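Local coordinates for protein NAD(P)H-hydrate epimerase (Saccharomyces cerevisiae, PDB 1JZT) that catalyses the epimerisation of the R and S forms of hydrated NAD(P)H, a potassium-dependent step in the repair of damaged nicotinamide nucleotides, at residues A[31-36]-A[78-83]; A[38-43]-A[82-87]; A[45-50]-A[132-137]; A[60-65]-A[125-130]; A[73-78]-A[90-95]. All coordinates share one frame; numbering follows the deposited sequence.

Interaction 1 (A[31-36]-A[78-83])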
# COMPACT_ATOMS: atom_id res chain seq x y z
N LEU A 31 4.95 -12.28 5.57
CA LEU A 31 5.17 -10.83 5.55
C LEU A 31 4.16 -10.07 4.70
O LEU A 31 3.67 -9.01 5.10
CB LEU A 31 6.60 -10.54 5.07
CG LEU A 31 7.71 -11.09 5.96
CD1 LEU A 31 9.06 -10.61 5.44
CD2 LEU A 31 7.51 -10.64 7.41
N MSE A 32 3.85 -10.62 3.53
CA MSE A 32 2.90 -10.00 2.62
C MSE A 32 1.48 -10.01 3.21
O MSE A 32 0.73 -9.04 3.06
CB MSE A 32 2.93 -10.72 1.27
CG MSE A 32 2.10 -10.07 0.17
SE MSE A 32 2.71 -10.64 -1.60
CE MSE A 32 4.38 -9.67 -1.66
N GLU A 33 1.12 -11.10 3.88
CA GLU A 33 -0.19 -11.20 4.50
C GLU A 33 -0.30 -10.16 5.61
O GLU A 33 -1.29 -9.43 5.70
CB GLU A 33 -0.39 -12.60 5.10
CG GLU A 33 -1.78 -12.87 5.64
CD GLU A 33 -2.86 -12.78 4.57
OE1 GLU A 33 -2.57 -13.05 3.38
OE2 GLU A 33 -4.01 -12.46 4.93
N LEU A 34 0.73 -10.08 6.45
CA LEU A 34 0.74 -9.12 7.55
C LEU A 34 0.77 -7.69 7.01
O LEU A 34 0.08 -6.82 7.53
CB LEU A 34 1.94 -9.38 8.46
CG LEU A 34 1.93 -10.67 9.30
CD1 LEU A 34 3.24 -10.78 10.07
CD2 LEU A 34 0.75 -10.66 10.27
N ALA A 35 1.56 -7.45 5.96
CA ALA A 35 1.65 -6.11 5.37
C ALA A 35 0.31 -5.69 4.77
O ALA A 35 -0.17 -4.57 5.01
CB ALA A 35 2.73 -6.07 4.30
N GLY A 36 -0.29 -6.57 3.98
CA GLY A 36 -1.57 -6.27 3.37
C GLY A 36 -2.64 -6.05 4.42
O GLY A 36 -3.56 -5.23 4.23
N ALA A 78 -6.95 -6.04 -0.38
CA ALA A 78 -8.27 -6.14 -0.97
C ALA A 78 -9.13 -7.23 -0.33
O ALA A 78 -10.34 -7.03 -0.14
CB ALA A 78 -8.14 -6.39 -2.47
N ARG A 79 -8.53 -8.37 -0.00
CA ARG A 79 -9.28 -9.47 0.62
C ARG A 79 -9.71 -9.09 2.04
O ARG A 79 -10.85 -9.36 2.43
CB ARG A 79 -8.41 -10.75 0.64
CG ARG A 79 -8.92 -11.89 1.55
CD ARG A 79 -8.26 -13.22 1.18
NE ARG A 79 -6.84 -13.05 0.89
CZ ARG A 79 -5.89 -12.93 1.81
NH1 ARG A 79 -6.20 -12.96 3.10
NH2 ARG A 79 -4.63 -12.74 1.43
N HIS A 80 -8.83 -8.46 2.81
CA HIS A 80 -9.21 -8.07 4.16
C HIS A 80 -10.30 -7.00 4.15
O HIS A 80 -11.20 -7.02 4.98
CB HIS A 80 -7.99 -7.60 4.95
CG HIS A 80 -7.12 -8.73 5.41
ND1 HIS A 80 -7.47 -9.55 6.46
CD2 HIS A 80 -5.96 -9.22 4.91
CE1 HIS A 80 -6.57 -10.51 6.58
NE2 HIS A 80 -5.64 -10.33 5.65
N LEU A 81 -10.23 -6.09 3.18
CA LEU A 81 -11.25 -5.04 3.07
C LEU A 81 -12.61 -5.64 2.79
O LEU A 81 -13.63 -5.14 3.26
CB LEU A 81 -10.88 -4.05 1.96
CG LEU A 81 -9.74 -3.08 2.28
CD1 LEU A 81 -9.39 -2.27 1.03
CD2 LEU A 81 -10.17 -2.17 3.42
N LYS A 82 -12.62 -6.72 2.01
CA LYS A 82 -13.88 -7.39 1.69
C LYS A 82 -14.42 -7.98 2.99
O LYS A 82 -15.60 -7.85 3.30
CB LYS A 82 -13.64 -8.49 0.65
CG LYS A 82 -14.90 -9.23 0.21
CD LYS A 82 -15.82 -8.32 -0.58
CE LYS A 82 -17.09 -9.04 -1.00
NZ LYS A 82 -17.96 -8.13 -1.79
N LEU A 83 -13.54 -8.62 3.76
CA LEU A 83 -13.96 -9.21 5.02
C LEU A 83 -14.40 -8.13 6.01
O LEU A 83 -15.33 -8.34 6.79
CB LEU A 83 -12.81 -10.04 5.62
CG LEU A 83 -12.63 -11.42 4.96
CD1 LEU A 83 -11.18 -11.85 5.01
CD2 LEU A 83 -13.54 -12.43 5.64
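E33 of helix 28-46 meets R79 and H80 of helix 69-83 through a bidentate, end-on salt bridge backed by a His-carboxylate hydrogen bond, which ties together two adjacent helices of this Rossmann-like fold. The carboxylate and the guanidinium are nearly coplanar, their planes only 23° apart, and they face each other edge to edge. R79 NH2 donates to E33 OE1 over 2.9 Å, while R79 NH1 donates to E33 OE2, also over 2.9 Å. Both oxygens use their syn lone pairs, so the fork of the acid matches the fork of the base; this fit is why glutamate and arginine suit the two places. The glutamate gets there with CG anti to the backbone N (chi1 -174°) and a bend at chi2, and the arginine chain bends in its turn at chi3. H80 approaches differently, its ring plane turned 55° from that of the carboxylate, and F37 packs against the same imidazole in an edge-to-face pair. With an alanine in place of E33, R79 would probably lose the partner of its charge and be freer to turn, and H80 NE2 would lose its acceptor. E33 OE2 takes two donors: besides R79 NH1 it is met by H80 NE2 at 2.8 Å, on its anti side and well out of the carboxylate plane.

Interaction 2 (A[38-43]-A[82-87])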
# COMPACT_ATOMS: atom_id res chain seq x y z
N SER A 38 -2.15 -4.77 7.40
CA SER A 38 -1.89 -3.43 7.93
C SER A 38 -2.57 -2.36 7.09
O SER A 38 -3.26 -1.49 7.62
CB SER A 38 -0.38 -3.16 7.97
OG SER A 38 0.26 -3.94 8.94
N VAL A 39 -2.34 -2.41 5.79
CA VAL A 39 -2.94 -1.44 4.88
C VAL A 39 -4.46 -1.43 5.01
O VAL A 39 -5.07 -0.37 5.10
CB VAL A 39 -2.59 -1.75 3.41
CG1 VAL A 39 -3.27 -0.74 2.49
CG2 VAL A 39 -1.08 -1.72 3.22
N ALA A 40 -5.07 -2.61 5.00
CA ALA A 40 -6.53 -2.70 5.14
C ALA A 40 -6.99 -2.08 6.46
O ALA A 40 -7.98 -1.34 6.50
CB ALA A 40 -6.96 -4.15 5.08
N GLN A 41 -6.29 -2.38 7.54
CA GLN A 41 -6.65 -1.82 8.84
C GLN A 41 -6.57 -0.27 8.81
O GLN A 41 -7.42 0.40 9.40
CB GLN A 41 -5.74 -2.40 9.94
CG GLN A 41 -6.20 -2.13 11.38
CD GLN A 41 -5.43 -2.96 12.40
OE1 GLN A 41 -4.20 -2.92 12.45
NE2 GLN A 41 -6.16 -3.70 13.23
N ALA A 42 -5.57 0.29 8.13
CA ALA A 42 -5.42 1.75 8.04
C ALA A 42 -6.60 2.37 7.29
O ALA A 42 -7.12 3.43 7.66
CB ALA A 42 -4.11 2.12 7.32
N VAL A 43 -7.03 1.71 6.21
CA VAL A 43 -8.15 2.19 5.41
C VAL A 43 -9.43 2.18 6.25
O VAL A 43 -10.21 3.14 6.24
CB VAL A 43 -8.36 1.31 4.17
CG1 VAL A 43 -9.67 1.68 3.48
CG2 VAL A 43 -7.18 1.46 3.23
N LYS A 82 -12.62 -6.72 2.01
CA LYS A 82 -13.88 -7.39 1.69
C LYS A 82 -14.42 -7.98 2.99
O LYS A 82 -15.60 -7.85 3.30
CB LYS A 82 -13.64 -8.49 0.65
CG LYS A 82 -14.90 -9.23 0.21
CD LYS A 82 -15.82 -8.32 -0.58
CE LYS A 82 -17.09 -9.04 -1.00
NZ LYS A 82 -17.96 -8.13 -1.79
N LEU A 83 -13.54 -8.62 3.76
CA LEU A 83 -13.96 -9.21 5.02
C LEU A 83 -14.40 -8.13 6.01
O LEU A 83 -15.33 -8.34 6.79
CB LEU A 83 -12.81 -10.04 5.62
CG LEU A 83 -12.63 -11.42 4.96
CD1 LEU A 83 -11.18 -11.85 5.01
CD2 LEU A 83 -13.54 -12.43 5.64
N PHE A 84 -13.75 -6.97 5.95
CA PHE A 84 -14.08 -5.86 6.84
C PHE A 84 -15.40 -5.16 6.50
O PHE A 84 -15.84 -4.28 7.24
CB PHE A 84 -12.94 -4.82 6.85
CG PHE A 84 -11.65 -5.32 7.45
CD1 PHE A 84 -11.63 -6.43 8.29
CD2 PHE A 84 -10.45 -4.65 7.19
CE1 PHE A 84 -10.44 -6.89 8.85
CE2 PHE A 84 -9.25 -5.10 7.75
CZ PHE A 84 -9.24 -6.22 8.58
N GLY A 85 -16.02 -5.53 5.39
CA GLY A 85 -17.29 -4.92 5.04
C GLY A 85 -17.27 -3.92 3.90
O GLY A 85 -18.31 -3.32 3.59
N TYR A 86 -16.12 -3.71 3.28
CA TYR A 86 -16.02 -2.77 2.16
C TYR A 86 -16.29 -3.45 0.82
O TYR A 86 -16.42 -4.68 0.75
CB TYR A 86 -14.65 -2.10 2.14
CG TYR A 86 -14.37 -1.24 3.35
CD1 TYR A 86 -14.05 -1.82 4.58
CD2 TYR A 86 -14.47 0.15 3.29
CE1 TYR A 86 -13.85 -1.04 5.72
CE2 TYR A 86 -14.27 0.94 4.42
CZ TYR A 86 -13.97 0.35 5.63
OH TYR A 86 -13.81 1.11 6.75
N ASN A 87 -16.36 -2.65 -0.23
CA ASN A 87 -16.60 -3.14 -1.58
C ASN A 87 -15.36 -2.91 -2.43
O ASN A 87 -15.33 -2.05 -3.31
CB ASN A 87 -17.78 -2.39 -2.19
CG ASN A 87 -19.03 -2.50 -1.35
OD1 ASN A 87 -19.51 -3.61 -1.09
ND2 ASN A 87 -19.56 -1.37 -0.91
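The F84 ring turns its edge to the backbone of helix 28-46: F84 CE2 lies 4.0 Å from Q41 N, with that nitrogen near the ring plane, while the methyl of A40 comes in obliquely. The second flat group, the Y86 ring, has F84 CB at its edge, in its plane. Both aromatics sit where helix 69-83 ends in a Schellman motif, so the closing turn of one helix packs against the flank of another. G85 carries the positive phi (106°) that the motif needs, where a CB would be jammed against the preceding carbonyl oxygen. G85 N bonds to K82 O at 3.2 Å, and Y86 N probably makes the outer, longer-span bond of the motif to L81 O.

The packing is apolar and close at one point, where A40 CB touches F84 CE2 at 3.6 Å. Alanine suits this place because a single methyl lets the ring come right up to the helix. F84 reaches it with CG anti to its carbonyl carbon (chi1 -66°), and the ring remains partly exposed. V43 also points toward the turn, but more loosely, next to the buried Y86. A tyrosine fits there because its hydroxyl has an acceptor waiting just beyond helix 28-46: Y86 OH lies 4.2 Å from V43 O and makes its hydrogen bond instead to F47 O.

Interaction 3 (A[45-50]-A[132-137])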
# COMPACT_ATOMS: atom_id res chain seq x y z
N ARG A 45 -9.64 2.30 9.46
CA ARG A 45 -9.56 3.27 10.54
C ARG A 45 -9.72 4.71 10.04
O ARG A 45 -10.27 5.56 10.75
CB ARG A 45 -8.23 3.11 11.28
CG ARG A 45 -8.17 3.88 12.58
CD ARG A 45 -7.11 3.32 13.50
NE ARG A 45 -7.40 1.95 13.93
CZ ARG A 45 -6.61 1.24 14.73
NH1 ARG A 45 -5.47 1.77 15.17
NH2 ARG A 45 -6.94 0.01 15.08
N GLN A 46 -9.25 4.97 8.83
CA GLN A 46 -9.33 6.29 8.21
C GLN A 46 -10.72 6.54 7.62
O GLN A 46 -11.20 7.68 7.60
CB GLN A 46 -8.26 6.39 7.11
CG GLN A 46 -7.96 7.79 6.59
CD GLN A 46 -7.32 8.69 7.64
OE1 GLN A 46 -6.56 8.23 8.49
NE2 GLN A 46 -7.62 9.98 7.57
N PHE A 47 -11.38 5.48 7.17
CA PHE A 47 -12.72 5.60 6.58
C PHE A 47 -13.72 4.64 7.23
O PHE A 47 -14.26 3.74 6.58
CB PHE A 47 -12.66 5.34 5.08
CG PHE A 47 -11.70 6.24 4.35
CD1 PHE A 47 -12.00 7.58 4.14
CD2 PHE A 47 -10.50 5.74 3.86
CE1 PHE A 47 -11.11 8.42 3.46
CE2 PHE A 47 -9.60 6.56 3.18
CZ PHE A 47 -9.91 7.91 2.98
N PRO A 48 -13.99 4.82 8.53
CA PRO A 48 -14.93 3.96 9.26
C PRO A 48 -16.30 3.89 8.59
O PRO A 48 -16.79 4.89 8.06
CB PRO A 48 -14.99 4.60 10.65
CG PRO A 48 -14.67 6.04 10.39
CD PRO A 48 -13.56 5.96 9.37
N LEU A 49 -16.90 2.71 8.60
CA LEU A 49 -18.19 2.51 7.98
C LEU A 49 -19.35 2.88 8.90
O LEU A 49 -20.47 3.09 8.44
CB LEU A 49 -18.34 1.06 7.51
CG LEU A 49 -17.38 0.63 6.40
CD1 LEU A 49 -17.54 -0.85 6.13
CD2 LEU A 49 -17.66 1.44 5.14
N ARG A 50 -19.08 2.97 10.20
CA ARG A 50 -20.13 3.32 11.16
C ARG A 50 -20.72 4.70 10.90
O ARG A 50 -19.98 5.68 10.79
CB ARG A 50 -19.61 3.27 12.59
CG ARG A 50 -20.72 3.41 13.62
CD ARG A 50 -20.34 4.32 14.77
NE ARG A 50 -21.47 4.51 15.69
N LYS A 132 -18.58 6.96 -7.26
CA LYS A 132 -18.45 5.51 -7.32
C LYS A 132 -17.36 4.93 -6.42
O LYS A 132 -17.42 3.76 -6.04
CB LYS A 132 -18.20 5.07 -8.77
CG LYS A 132 -18.34 3.57 -8.98
CD LYS A 132 -18.64 3.23 -10.43
CE LYS A 132 -19.03 1.77 -10.57
NZ LYS A 132 -19.34 1.40 -11.99
N THR A 133 -16.39 5.76 -6.08
CA THR A 133 -15.26 5.32 -5.28
C THR A 133 -15.05 6.10 -3.98
O THR A 133 -15.03 7.32 -3.98
CB THR A 133 -13.98 5.39 -6.12
OG1 THR A 133 -14.09 4.46 -7.20
CG2 THR A 133 -12.75 5.07 -5.27
N LEU A 134 -14.88 5.36 -2.88
CA LEU A 134 -14.65 5.94 -1.56
C LEU A 134 -13.21 6.42 -1.44
O LEU A 134 -12.95 7.53 -0.96
CB LEU A 134 -14.93 4.89 -0.48
CG LEU A 134 -14.42 5.19 0.93
CD1 LEU A 134 -15.18 6.37 1.55
CD2 LEU A 134 -14.59 3.94 1.78
N CYS A 135 -12.28 5.57 -1.85
CA CYS A 135 -10.86 5.91 -1.81
C CYS A 135 -10.12 4.98 -2.74
O CYS A 135 -10.64 3.93 -3.14
CB CYS A 135 -10.30 5.78 -0.39
SG CYS A 135 -10.11 4.06 0.18
N ILE A 136 -8.90 5.37 -3.09
CA ILE A 136 -8.07 4.59 -3.98
C ILE A 136 -6.83 4.11 -3.25
O ILE A 136 -6.19 4.88 -2.53
CB ILE A 136 -7.64 5.44 -5.20
CG1 ILE A 136 -8.89 5.94 -5.94
CG2 ILE A 136 -6.74 4.62 -6.13
CD1 ILE A 136 -8.61 7.09 -6.89
N VAL A 137 -6.51 2.84 -3.41
CA VAL A 137 -5.31 2.30 -2.79
C VAL A 137 -4.24 2.19 -3.86
O VAL A 137 -4.38 1.45 -4.85
CB VAL A 137 -5.54 0.89 -2.20
CG1 VAL A 137 -4.22 0.36 -1.63
CG2 VAL A 137 -6.60 0.94 -1.13
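The F47 ring presses on C135, and this is the tight half of the contact. F47 CE2 lies 3.7 Å from C135 CB, and the sulfur stands obliquely beside the ring, C135 SG being 4.7 Å from the centroid of F47 in a sulfur-aromatic contact. The cysteine places SG between its backbone N and carbonyl carbon (chi1 72°), the crowded position, which a single sulfur tolerates. Q46 CG lies over one face of the same ring, toward its rim, while P168 and V170 add apolar neighbours. Outward the fit slackens. L134, only partly buried, meets F47 less closely, its CD2 4.1 Å from F47 CB and its CD1 obliquely beside the ring; L49 stays farther off, and the exposed P48 points away from the strand. A serine in place of F47 removes the ring, which would probably leave C135 CB and SG without their aromatic neighbour and open a gap there. F47 is the first residue to leave the helical conformation after helix 28-46, and its ring lies between the helix end and C135 at the start of strand 133-139. The contact thus lays a helix C-terminus on a middle strand of the parallel sheet, within the alpha/beta/alpha layering of a Rossmann-like fold.

Interaction 4 (A[60-65]-A[125-130])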
# COMPACT_ATOMS: atom_id res chain seq x y z
N HIS A 60 -17.00 1.96 -3.75
CA HIS A 60 -15.95 0.95 -3.76
C HIS A 60 -14.60 1.48 -3.32
O HIS A 60 -14.37 2.69 -3.28
CB HIS A 60 -15.81 0.37 -5.17
CG HIS A 60 -17.11 -0.04 -5.79
ND1 HIS A 60 -17.95 0.87 -6.41
CD2 HIS A 60 -17.72 -1.24 -5.88
CE1 HIS A 60 -19.03 0.23 -6.85
NE2 HIS A 60 -18.91 -1.05 -6.54
N VAL A 61 -13.71 0.56 -2.95
CA VAL A 61 -12.35 0.92 -2.59
C VAL A 61 -11.58 0.41 -3.81
O VAL A 61 -11.45 -0.81 -4.01
CB VAL A 61 -11.85 0.18 -1.31
CG1 VAL A 61 -10.35 0.42 -1.13
CG2 VAL A 61 -12.60 0.70 -0.08
N PHE A 62 -11.10 1.33 -4.64
CA PHE A 62 -10.37 0.97 -5.86
C PHE A 62 -8.90 0.70 -5.58
O PHE A 62 -8.12 1.62 -5.32
CB PHE A 62 -10.52 2.09 -6.90
CG PHE A 62 -10.10 1.68 -8.30
CD1 PHE A 62 -10.65 0.55 -8.89
CD2 PHE A 62 -9.18 2.44 -9.02
CE1 PHE A 62 -10.28 0.17 -10.19
CE2 PHE A 62 -8.81 2.06 -10.32
CZ PHE A 62 -9.36 0.93 -10.90
N VAL A 63 -8.52 -0.58 -5.65
CA VAL A 63 -7.15 -1.00 -5.40
C VAL A 63 -6.38 -1.24 -6.71
O VAL A 63 -6.75 -2.12 -7.49
CB VAL A 63 -7.12 -2.31 -4.58
CG1 VAL A 63 -5.69 -2.73 -4.29
CG2 VAL A 63 -7.89 -2.11 -3.28
N ILE A 64 -5.32 -0.48 -6.93
CA ILE A 64 -4.51 -0.63 -8.14
C ILE A 64 -3.22 -1.36 -7.76
O ILE A 64 -2.37 -0.82 -7.04
CB ILE A 64 -4.18 0.74 -8.77
CG1 ILE A 64 -5.48 1.55 -8.94
CG2 ILE A 64 -3.52 0.53 -10.13
CD1 ILE A 64 -5.28 2.94 -9.54
N ALA A 65 -3.07 -2.58 -8.27
CA ALA A 65 -1.90 -3.40 -7.97
C ALA A 65 -0.81 -3.42 -9.03
O ALA A 65 -1.08 -3.70 -10.20
CB ALA A 65 -2.37 -4.83 -7.67
N LEU A 125 -11.20 3.27 -15.67
CA LEU A 125 -11.42 4.71 -15.50
C LEU A 125 -12.76 5.07 -14.85
O LEU A 125 -12.89 6.14 -14.25
CB LEU A 125 -11.30 5.43 -16.84
CG LEU A 125 -9.88 5.61 -17.41
CD1 LEU A 125 -9.97 6.23 -18.79
CD2 LEU A 125 -9.05 6.48 -16.48
N GLU A 126 -13.74 4.19 -14.97
CA GLU A 126 -15.05 4.46 -14.38
C GLU A 126 -14.94 4.56 -12.86
O GLU A 126 -15.80 5.16 -12.20
CB GLU A 126 -16.03 3.35 -14.76
N TYR A 127 -13.89 3.98 -12.29
CA TYR A 127 -13.69 4.00 -10.85
C TYR A 127 -12.98 5.24 -10.34
O TYR A 127 -12.71 5.36 -9.14
CB TYR A 127 -12.95 2.75 -10.41
CG TYR A 127 -13.80 1.51 -10.49
CD1 TYR A 127 -14.77 1.24 -9.52
CD2 TYR A 127 -13.68 0.63 -11.57
CE1 TYR A 127 -15.59 0.12 -9.62
CE2 TYR A 127 -14.50 -0.49 -11.68
CZ TYR A 127 -15.45 -0.74 -10.71
OH TYR A 127 -16.26 -1.84 -10.83
N LEU A 128 -12.66 6.16 -11.24
CA LEU A 128 -12.00 7.40 -10.85
C LEU A 128 -13.02 8.53 -10.72
O LEU A 128 -12.68 9.71 -10.85
CB LEU A 128 -10.92 7.78 -11.87
CG LEU A 128 -9.57 7.06 -11.71
CD1 LEU A 128 -9.77 5.56 -11.87
CD2 LEU A 128 -8.58 7.58 -12.74
N LYS A 129 -14.27 8.14 -10.49
CA LYS A 129 -15.36 9.10 -10.32
C LYS A 129 -15.76 9.12 -8.85
O LYS A 129 -15.95 8.07 -8.23
CB LYS A 129 -16.56 8.70 -11.17
CG LYS A 129 -16.28 8.71 -12.66
CD LYS A 129 -17.49 8.23 -13.45
CE LYS A 129 -17.17 8.14 -14.94
NZ LYS A 129 -18.28 7.53 -15.72
N PRO A 130 -15.90 10.32 -8.27
CA PRO A 130 -16.28 10.52 -6.87
C PRO A 130 -17.49 9.73 -6.38
O PRO A 130 -17.46 9.14 -5.30
CB PRO A 130 -16.51 12.03 -6.79
CG PRO A 130 -15.55 12.57 -7.79
CD PRO A 130 -15.70 11.61 -8.95
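Y127 and F62 bury the most surface in this contact, and with H60 they form an aromatic cluster between strand 60-65 and the short 3-10 turn 125-127. Y127 CB sits over the face of F62, 3.6 Å from the ring centroid, in a CH-pi contact. Beyond CB the tyrosine ring runs almost parallel to that of F62, the planes 9° apart, but it is slid so far along that the rings barely overlap. F62 offers its face because CG stands anti to the backbone N (chi1 -166°), and a flat aromatic ring suits the place because that face can take the methylene of Y127 while its rim lies beside the start of the tyrosine ring.

H60, two residues earlier and on the same side of the strand, meets the tyrosine the other way. The edge of Y127 points at the imidazole face in a T-shaped pair, planes at 87°, with Y127 CE1 at 4.1 Å from H60 ND1. That nitrogen is hydrogen-bonded to K132 O, which holds the imidazole in place, and K132 makes a cation-pi contact with Y127. L128 adds a methyl, CD1, at 3.9 Å from F62 CE2. Within the sheet, strand 60-65 runs between strands 88-91 and 133-139: F91 and V89 flank the cluster from one, T133 from the other, and L128 leans on E159 of helix 153-163, while V61 points the opposite way and packs on L81 of helix 69-83.

Interaction 5 (A[73-78]-A[90-95])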
# COMPACT_ATOMS: atom_id res chain seq x y z
N ASP A 73 1.03 -6.84 -1.90
CA ASP A 73 0.51 -6.33 -0.63
C ASP A 73 -0.92 -5.82 -0.88
O ASP A 73 -1.79 -5.97 -0.03
CB ASP A 73 1.37 -5.17 -0.10
CG ASP A 73 2.74 -5.63 0.40
OD1 ASP A 73 2.97 -6.84 0.55
OD2 ASP A 73 3.59 -4.76 0.67
N GLY A 74 -1.14 -5.23 -2.05
CA GLY A 74 -2.46 -4.73 -2.38
C GLY A 74 -3.49 -5.83 -2.55
O GLY A 74 -4.65 -5.67 -2.16
N LEU A 75 -3.08 -6.95 -3.13
CA LEU A 75 -3.98 -8.08 -3.34
C LEU A 75 -4.47 -8.62 -2.00
O LEU A 75 -5.63 -9.00 -1.86
CB LEU A 75 -3.28 -9.20 -4.13
CG LEU A 75 -2.76 -8.81 -5.53
CD1 LEU A 75 -2.13 -10.02 -6.23
CD2 LEU A 75 -3.91 -8.26 -6.35
N VAL A 76 -3.57 -8.65 -1.01
CA VAL A 76 -3.91 -9.11 0.34
C VAL A 76 -4.88 -8.09 0.96
O VAL A 76 -5.91 -8.46 1.52
CB VAL A 76 -2.65 -9.19 1.23
CG1 VAL A 76 -3.05 -9.41 2.69
CG2 VAL A 76 -1.76 -10.33 0.75
N CYS A 77 -4.52 -6.81 0.86
CA CYS A 77 -5.33 -5.72 1.40
C CYS A 77 -6.78 -5.81 0.92
O CYS A 77 -7.71 -5.66 1.70
CB CYS A 77 -4.73 -4.39 0.96
SG CYS A 77 -5.77 -2.95 1.33
N ALA A 78 -6.95 -6.04 -0.38
CA ALA A 78 -8.27 -6.14 -0.97
C ALA A 78 -9.13 -7.23 -0.33
O ALA A 78 -10.34 -7.03 -0.14
CB ALA A 78 -8.14 -6.39 -2.47
N VAL A 90 -10.27 -4.51 -7.57
CA VAL A 90 -8.86 -4.50 -7.92
C VAL A 90 -8.59 -4.33 -9.41
O VAL A 90 -9.22 -4.98 -10.25
CB VAL A 90 -8.17 -5.81 -7.47
CG1 VAL A 90 -6.73 -5.83 -7.97
CG2 VAL A 90 -8.21 -5.93 -5.95
N PHE A 91 -7.64 -3.45 -9.72
CA PHE A 91 -7.18 -3.19 -11.08
C PHE A 91 -5.76 -3.75 -11.08
O PHE A 91 -4.87 -3.22 -10.40
CB PHE A 91 -7.19 -1.69 -11.39
CG PHE A 91 -6.67 -1.35 -12.77
CD1 PHE A 91 -6.93 -2.17 -13.86
CD2 PHE A 91 -5.95 -0.17 -12.98
CE1 PHE A 91 -6.47 -1.84 -15.14
CE2 PHE A 91 -5.49 0.17 -14.26
CZ PHE A 91 -5.75 -0.67 -15.34
N TYR A 92 -5.57 -4.84 -11.82
CA TYR A 92 -4.29 -5.55 -11.90
C TYR A 92 -3.88 -5.63 -13.37
O TYR A 92 -4.01 -6.68 -13.99
CB TYR A 92 -4.49 -6.96 -11.32
CG TYR A 92 -3.24 -7.69 -10.88
CD1 TYR A 92 -2.03 -7.02 -10.70
CD2 TYR A 92 -3.29 -9.05 -10.55
CE1 TYR A 92 -0.90 -7.68 -10.21
CE2 TYR A 92 -2.17 -9.72 -10.05
CZ TYR A 92 -0.99 -9.03 -9.89
OH TYR A 92 0.11 -9.68 -9.37
N PRO A 93 -3.36 -4.53 -13.93
CA PRO A 93 -2.93 -4.44 -15.33
C PRO A 93 -1.80 -5.37 -15.79
O PRO A 93 -1.95 -6.07 -16.80
CB PRO A 93 -2.56 -2.97 -15.48
CG PRO A 93 -2.05 -2.62 -14.12
CD PRO A 93 -3.08 -3.27 -13.22
N LYS A 94 -0.69 -5.39 -15.07
CA LYS A 94 0.45 -6.24 -15.43
C LYS A 94 0.73 -7.30 -14.38
O LYS A 94 1.10 -6.98 -13.24
CB LYS A 94 1.70 -5.38 -15.64
CD LYS A 94 4.17 -5.30 -16.14
NZ LYS A 94 5.68 -7.20 -15.56
N ARG A 95 0.59 -8.56 -14.76
CA ARG A 95 0.82 -9.67 -13.84
C ARG A 95 1.99 -10.54 -14.29
O ARG A 95 2.00 -11.04 -15.41
CB ARG A 95 -0.45 -10.51 -13.74
CG ARG A 95 -1.70 -9.66 -13.60
CD ARG A 95 -2.95 -10.50 -13.61
NE ARG A 95 -4.15 -9.66 -13.66
CZ ARG A 95 -5.39 -10.14 -13.61
NH1 ARG A 95 -5.60 -11.44 -13.50
NH2 ARG A 95 -6.42 -9.30 -13.67
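Y92, whose ring meets L75 across the contact, has its carbonyl oxygen gripped from its own segment: R95 NE donates to Y92 O over 3.0 Å, almost straight at 173°. The arginine chain runs extended past the tyrosine, with R95 CG 3.4 Å above the plane of the Y92 ring, over its centre. On the opposite face sits L75 CD2, nearer the rim, while L75 CD1 touches Y92 CE2 at 3.8 Å. The two segments belong to the beta-alpha-beta unit of strand 60-65, helix 69-83 and strand 88-91, a right-handed crossover in Rossmann-like folds, and the contact seats the helix on its returning strand. The first turn or so of that helix carries residues predicted to bind NADPHX, D73 among them. V90 spreads its branches along the helix: V90 CG1, anti to the backbone N (chi1 175°), meets L75 CD2 at 4.1 Å. Small A78 lets helix and strand approach closely, its CB 3.5 Å from V90 CG2.

In the fold
From the N terminus, helix 28-46 is used three times in succession. Interaction 1 closes a loop from its early turns to helix 69-83, interaction 2 follows about two turns on and ends where that helix ends, sharing K82 and L83, and interaction 3 carries the helix end across to strand 133-139, the longest closure. Strand 60-65 opens interaction 4, which is nested inside the loop of interaction 3, and interaction 5 is nested inside interaction 4, joining helix 69-83 to strand 88-91. Interactions 3, 4 and 5 each cross 1 and 2. Together they tie two helices on one face to neighbouring strands of the central sheet, with the loop before strand 133-139 closing over the other face.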